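Local coordinates for protein GCN5-related N-acetyltransferase (PDB 7N1L) that probably catalyses N-acetylation, transferring an acetyl group from acetyl-CoA to an amine as other enzymes of the GCN5-related family do, at residues A[107-112]-A[152-157]; A[120-125]-A[156-161]. All coordinates share one frame; numbering follows the deposited sequence.

Contact 1. Residues A[107-112]-A[152-157]; sequences DHIYVH and RKLYEQ
Ile109 and Leu154 form the nearest backbone pair, their CA atoms 9.9 Å apart, so segment 107-112, strand as far as Val111, and helical residues 152-157 meet through side chains alone. Ile109 points from the sheet toward the helix and is the strand's point of contact, its two branches going to different partners. CG1 stands opposite the backbone N (chi1 -167°), and with chi2 also extended, Ile109 CD1 reaches Leu154 CD2 at 4.1 Å. The two side chains cross at about a right angle, methyl against methyl. The other branch, CG2, comes up against the phenol end of Tyr155 at a slant. Ile109 CG2 is 3.4 Å from Tyr155 OH. Ile109 CB follows, 3.7 Å from Tyr155 OH. Tyr155 leaves its backbone with CG opposite the carbonyl carbon (chi1 -60°), which brings the far end of the ring closer to the strand than its CB direction alone would suggest. Ile109 approaches that end from the opposite direction. All of this is van der Waals packing, and both Ile109 and Tyr155 are buried. The chain alternates as a strand should: His108 and Tyr110 turn away to the other side of the sheet, where His108 ND1 is hydrogen-bonded to Tyr48 OH and Tyr110 packs on Ser47 of helix 38-52. Backbone bonds tie His108 and Tyr110 to strand 84-96, the antiparallel neighbour. On the near side Tyr155 also rests on Leu142 and Ala144 of strand 137-144, while Leu154 leans on Ala121 and Lys122, so that helix 150-158 lies over the parallel pair of strands in the GNAT sheet, alongside helix 120-129.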
loop_
_atom_site.group_PDB
_atom_site.type_symbol
_atom_site.label_atom_id
_atom_site.label_comp_id
_atom_site.label_asym_id
_atom_site.label_seq_id
_atom_site.Cartn_x
_atom_site.Cartn_y
_atom_site.Cartn_z
ATOM N N ASP A 107 5.453 1.365 4.914
ATOM C CA ASP A 107 5.833 2.644 4.335
ATOM C C ASP A 107 6.601 3.519 5.307
ATOM O O ASP A 107 7.120 4.559 4.902
ATOM C CB ASP A 107 4.583 3.407 3.850
ATOM C CG ASP A 107 3.863 2.707 2.676
ATOM O OD1 ASP A 107 4.453 1.858 2.004
ATOM O OD2 ASP A 107 2.677 2.983 2.458
ATOM N N HIS A 108 6.607 3.178 6.593
ATOM C CA HIS A 108 7.143 4.082 7.597
ATOM C C HIS A 108 7.780 3.295 8.726
ATOM O O HIS A 108 7.124 2.469 9.370
ATOM C CB HIS A 108 6.036 4.982 8.160
ATOM C CG HIS A 108 5.212 5.663 7.113
ATOM N ND1 HIS A 108 5.674 6.743 6.389
ATOM C CD2 HIS A 108 3.963 5.405 6.655
ATOM C CE1 HIS A 108 4.734 7.135 5.546
ATOM N NE2 HIS A 108 3.693 6.335 5.680
ATOM N N ILE A 109 9.037 3.619 9.005
ATOM C CA ILE A 109 9.767 3.061 10.129
ATOM C C ILE A 109 10.543 4.206 10.747
ATOM O O ILE A 109 10.921 5.155 10.054
ATOM C CB ILE A 109 10.688 1.903 9.700
ATOM C CG1 ILE A 109 11.190 1.140 10.927
ATOM C CG2 ILE A 109 11.814 2.398 8.749
ATOM C CD1 ILE A 109 11.632 -0.268 10.607
ATOM N N TYR A 110 10.697 4.162 12.076
ATOM C CA TYR A 110 11.380 5.242 12.775
ATOM C C TYR A 110 11.886 4.755 14.126
ATOM O O TYR A 110 11.141 4.127 14.887
ATOM C CB TYR A 110 10.456 6.440 12.976
ATOM C CG TYR A 110 11.142 7.606 13.634
ATOM C CD1 TYR A 110 12.039 8.363 12.930
ATOM C CD2 TYR A 110 10.889 7.954 14.956
ATOM C CE1 TYR A 110 12.688 9.426 13.508
ATOM C CE2 TYR A 110 11.514 9.036 15.544
ATOM C CZ TYR A 110 12.416 9.767 14.803
ATOM O OH TYR A 110 13.091 10.838 15.332
ATOM N N VAL A 111 13.131 5.109 14.438
ATOM C CA VAL A 111 13.743 4.855 15.739
ATOM C C VAL A 111 14.196 6.191 16.311
ATOM O O VAL A 111 14.871 6.969 15.624
ATOM C CB VAL A 111 14.932 3.881 15.641
ATOM C CG1 VAL A 111 15.649 3.757 17.008
ATOM C CG2 VAL A 111 14.475 2.515 15.132
ATOM N N HIS A 112 13.842 6.436 17.572
ATOM C CA HIS A 112 14.268 7.640 18.277
ATOM C C HIS A 112 15.772 7.797 18.146
ATOM O O HIS A 112 16.511 6.819 18.209
ATOM C CB HIS A 112 13.863 7.510 19.739
ATOM C CG HIS A 112 14.185 8.694 20.583
ATOM N ND1 HIS A 112 15.471 9.018 20.956
ATOM C CD2 HIS A 112 13.378 9.591 21.194
ATOM C CE1 HIS A 112 15.447 10.091 21.726
ATOM N NE2 HIS A 112 14.188 10.448 21.900
ATOM N N ARG A 152 15.701 3.245 3.993
ATOM C CA ARG A 152 16.487 2.756 2.856
ATOM C C ARG A 152 17.758 2.051 3.309
ATOM O O ARG A 152 18.099 0.969 2.806
ATOM C CB ARG A 152 16.847 3.903 1.904
ATOM C CG ARG A 152 17.836 3.455 0.811
ATOM C CD ARG A 152 18.006 4.480 -0.338
ATOM N NE ARG A 152 18.808 5.628 0.069
ATOM C CZ ARG A 152 18.312 6.760 0.553
ATOM N NH1 ARG A 152 16.996 6.934 0.724
ATOM N NH2 ARG A 152 19.149 7.739 0.886
ATOM N N LYS A 153 18.499 2.664 4.234
ATOM C CA LYS A 153 19.764 2.062 4.648
ATOM C C LYS A 153 19.545 0.696 5.289
ATOM O O LYS A 153 20.377 -0.208 5.130
ATOM C CB LYS A 153 20.520 3.010 5.593
ATOM C CG LYS A 153 21.276 4.098 4.818
ATOM C CD LYS A 153 22.181 4.946 5.708
ATOM C CE LYS A 153 23.394 4.164 6.235
ATOM N NZ LYS A 153 24.386 3.788 5.155
ATOM N N LEU A 154 18.428 0.518 5.987
ATOM C CA LEU A 154 18.127 -0.789 6.557
ATOM C C LEU A 154 17.685 -1.771 5.476
ATOM O O LEU A 154 18.217 -2.885 5.386
ATOM C CB LEU A 154 17.056 -0.652 7.638
ATOM C CG LEU A 154 16.440 -1.962 8.143
ATOM C CD1 LEU A 154 17.484 -2.796 8.894
ATOM C CD2 LEU A 154 15.187 -1.685 9.022
ATOM N N TYR A 155 16.712 -1.372 4.639
ATOM C CA TYR A 155 16.098 -2.327 3.715
ATOM C C TYR A 155 17.099 -2.879 2.717
ATOM O O TYR A 155 17.068 -4.073 2.383
ATOM C CB TYR A 155 14.943 -1.669 2.970
ATOM C CG TYR A 155 13.844 -1.165 3.871
ATOM C CD1 TYR A 155 13.645 -1.706 5.155
ATOM C CD2 TYR A 155 13.029 -0.117 3.469
ATOM C CE1 TYR A 155 12.612 -1.222 5.983
ATOM C CE2 TYR A 155 12.038 0.358 4.276
ATOM C CZ TYR A 155 11.820 -0.186 5.538
ATOM O OH TYR A 155 10.774 0.339 6.311
ATOM N N GLU A 156 17.999 -2.038 2.226
ATOM C CA GLU A 156 18.880 -2.556 1.186
ATOM C C GLU A 156 19.820 -3.612 1.732
ATOM O O GLU A 156 20.336 -4.404 0.950
ATOM C CB GLU A 156 19.615 -1.415 0.437
ATOM C CG GLU A 156 20.392 -0.470 1.306
ATOM C CD GLU A 156 20.882 0.796 0.587
ATOM O OE1 GLU A 156 20.458 1.083 -0.566
ATOM O OE2 GLU A 156 21.719 1.499 1.195
ATOM N N GLN A 157 19.998 -3.688 3.049
ATOM C CA GLN A 157 20.817 -4.746 3.627
ATOM C C GLN A 157 20.033 -6.001 3.957
ATOM O O GLN A 157 20.631 -7.073 4.060
ATOM C CB GLN A 157 21.478 -4.299 4.948
ATOM C CG GLN A 157 22.347 -3.085 4.868
ATOM C CD GLN A 157 23.428 -3.259 3.851
ATOM O OE1 GLN A 157 24.008 -4.331 3.740
ATOM N NE2 GLN A 157 23.701 -2.210 3.089
#

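Contact 2. Residues A[120-125]-A[156-161]; sequences IAKALI and EQIAAA
Ile158 meets Lys122 and Ile125 with two separate branches, near the point where the CA atoms of Lys122 and Ile158 lie 8.2 Å apart. Its CG1 takes the position between the backbone N and the carbonyl carbon (chi1 70°), and with chi2 extended, Ile158 CD1 touches Ile125 CG2 at 4.0 Å. Ile158 CG2 turns instead to Lys122 CD, 4.1 Å away. Ile158 closes helix 150-158, and Ala159 is the first residue beyond it to leave helical geometry. Ile125 offers the matching methyl because its CG2, rather than CG1, lies opposite the backbone N. The lysine is less straight: it bends at chi2 (83°) and again at chi4, so the middle of its aliphatic chain lies against Ile158 while the ammonium group turns back to its own helix. There NZ forms a salt bridge with Asp126 OD2. Beyond Ala159, Ala160 and Ala161 pair as an antiparallel ladder with a strand of the second subunit, and Ile169 of that subunit packs on Ile125. Chemically the contact is a small hydrophobic patch between two helices, buried at Ile125 and exposed at Lys122, in which a lysine contributes methylene surface while its ammonium group pairs with Asp126, one turn along.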
loop_
_atom_site.group_PDB
_atom_site.type_symbol
_atom_site.label_atom_id
_atom_site.label_comp_id
_atom_site.label_asym_id
_atom_site.label_seq_id
_atom_site.Cartn_x
_atom_site.Cartn_y
_atom_site.Cartn_z
ATOM N N ILE A 120 17.454 -1.757 16.561
ATOM C CA ILE A 120 16.025 -1.770 16.882
ATOM C C ILE A 120 15.159 -1.838 15.611
ATOM O O ILE A 120 14.183 -2.595 15.556
ATOM C CB ILE A 120 15.671 -0.557 17.761
ATOM C CG1 ILE A 120 16.308 -0.731 19.163
ATOM C CG2 ILE A 120 14.158 -0.405 17.891
ATOM C CD1 ILE A 120 16.233 0.495 20.027
ATOM N N ALA A 121 15.500 -1.065 14.575
ATOM C CA ALA A 121 14.685 -1.070 13.366
ATOM C C ALA A 121 14.634 -2.465 12.745
ATOM O O ALA A 121 13.563 -2.958 12.378
ATOM C CB ALA A 121 15.212 -0.035 12.369
ATOM N N LYS A 122 15.780 -3.126 12.651
ATOM C CA LYS A 122 15.804 -4.509 12.175
ATOM C C LYS A 122 14.988 -5.427 13.084
ATOM O O LYS A 122 14.339 -6.367 12.605
ATOM C CB LYS A 122 17.246 -4.985 12.069
ATOM C CG LYS A 122 17.457 -6.486 12.204
ATOM C CD LYS A 122 17.211 -7.178 10.877
ATOM C CE LYS A 122 17.985 -8.491 10.740
ATOM N NZ LYS A 122 17.738 -9.474 11.856
ATOM N N ALA A 123 15.026 -5.199 14.405
ATOM C CA ALA A 123 14.211 -6.024 15.284
ATOM C C ALA A 123 12.720 -5.853 14.978
ATOM O O ALA A 123 11.962 -6.827 15.000
ATOM C CB ALA A 123 14.536 -5.711 16.749
ATOM N N LEU A 124 12.291 -4.629 14.649
ATOM C CA LEU A 124 10.900 -4.379 14.292
ATOM C C LEU A 124 10.500 -5.103 13.004
ATOM O O LEU A 124 9.375 -5.618 12.898
ATOM C CB LEU A 124 10.658 -2.869 14.163
ATOM C CG LEU A 124 10.586 -2.055 15.471
ATOM C CD1 LEU A 124 10.724 -0.550 15.196
ATOM C CD2 LEU A 124 9.282 -2.370 16.263
ATOM N N ILE A 125 11.361 -5.071 11.981
ATOM C CA ILE A 125 11.039 -5.768 10.743
ATOM C C ILE A 125 11.036 -7.279 10.964
ATOM O O ILE A 125 10.184 -7.994 10.418
ATOM C CB ILE A 125 12.007 -5.358 9.618
ATOM C CG1 ILE A 125 11.870 -3.861 9.297
ATOM C CG2 ILE A 125 11.684 -6.133 8.368
ATOM C CD1 ILE A 125 10.497 -3.482 8.746
ATOM N N GLU A 156 17.999 -2.038 2.226
ATOM C CA GLU A 156 18.880 -2.556 1.186
ATOM C C GLU A 156 19.820 -3.612 1.732
ATOM O O GLU A 156 20.336 -4.404 0.950
ATOM C CB GLU A 156 19.615 -1.415 0.437
ATOM C CG GLU A 156 20.392 -0.470 1.306
ATOM C CD GLU A 156 20.882 0.796 0.587
ATOM O OE1 GLU A 156 20.458 1.083 -0.566
ATOM O OE2 GLU A 156 21.719 1.499 1.195
ATOM N N GLN A 157 19.998 -3.688 3.049
ATOM C CA GLN A 157 20.817 -4.746 3.627
ATOM C C GLN A 157 20.033 -6.001 3.957
ATOM O O GLN A 157 20.631 -7.073 4.060
ATOM C CB GLN A 157 21.478 -4.299 4.948
ATOM C CG GLN A 157 22.347 -3.085 4.868
ATOM C CD GLN A 157 23.428 -3.259 3.851
ATOM O OE1 GLN A 157 24.008 -4.331 3.740
ATOM N NE2 GLN A 157 23.701 -2.210 3.089
ATOM N N ILE A 158 18.723 -5.903 4.163
ATOM C CA ILE A 158 17.952 -7.033 4.663
ATOM C C ILE A 158 16.897 -7.528 3.689
ATOM O O ILE A 158 16.220 -8.507 4.000
ATOM C CB ILE A 158 17.293 -6.699 6.017
ATOM C CG1 ILE A 158 16.187 -5.674 5.823
ATOM C CG2 ILE A 158 18.342 -6.186 7.024
ATOM C CD1 ILE A 158 15.400 -5.430 7.082
ATOM N N ALA A 159 16.738 -6.909 2.519
ATOM C CA ALA A 159 15.685 -7.331 1.603
ATOM C C ALA A 159 16.155 -7.194 0.162
ATOM O O ALA A 159 17.156 -6.535 -0.137
ATOM C CB ALA A 159 14.393 -6.535 1.799
ATOM N N ALA A 160 15.405 -7.824 -0.735
ATOM C CA ALA A 160 15.695 -7.770 -2.157
ATOM C C ALA A 160 15.139 -6.496 -2.764
ATOM O O ALA A 160 14.081 -6.006 -2.362
ATOM C CB ALA A 160 15.091 -8.985 -2.869
ATOM N N ALA A 161 15.868 -5.955 -3.736
ATOM C CA ALA A 161 15.371 -4.818 -4.498
ATOM C C ALA A 161 14.069 -5.186 -5.196
ATOM O O ALA A 161 13.924 -6.275 -5.756
ATOM C CB ALA A 161 16.409 -4.390 -5.537
#

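In the fold
Contacts 1 and 2 lie side by side, their centres about 7 Å apart, and both draw on helix 150-158. They touch directly: Leu154 CD2 is 3.7 Å from Ala121 CB, and Ile109 CD1 is 3.8 Å from Ile125 CG1. Together they make one continuous apolar cluster, buried at Ile109, Tyr155 and Ile125 and more exposed toward Lys122. Both contacts reach the second subunit; at contact 2, Ala160 and Ala161 join a strand of it. Strand 101-111, helix 120-129 and the parallel strand 137-144 form a beta-alpha-beta crossover. In GNAT enzymes the loop before this helix, here including Arg116, typically binds the acetyl-CoA pyrophosphate; contact 1 uses the strand preceding that loop, contact 2 the helix following it.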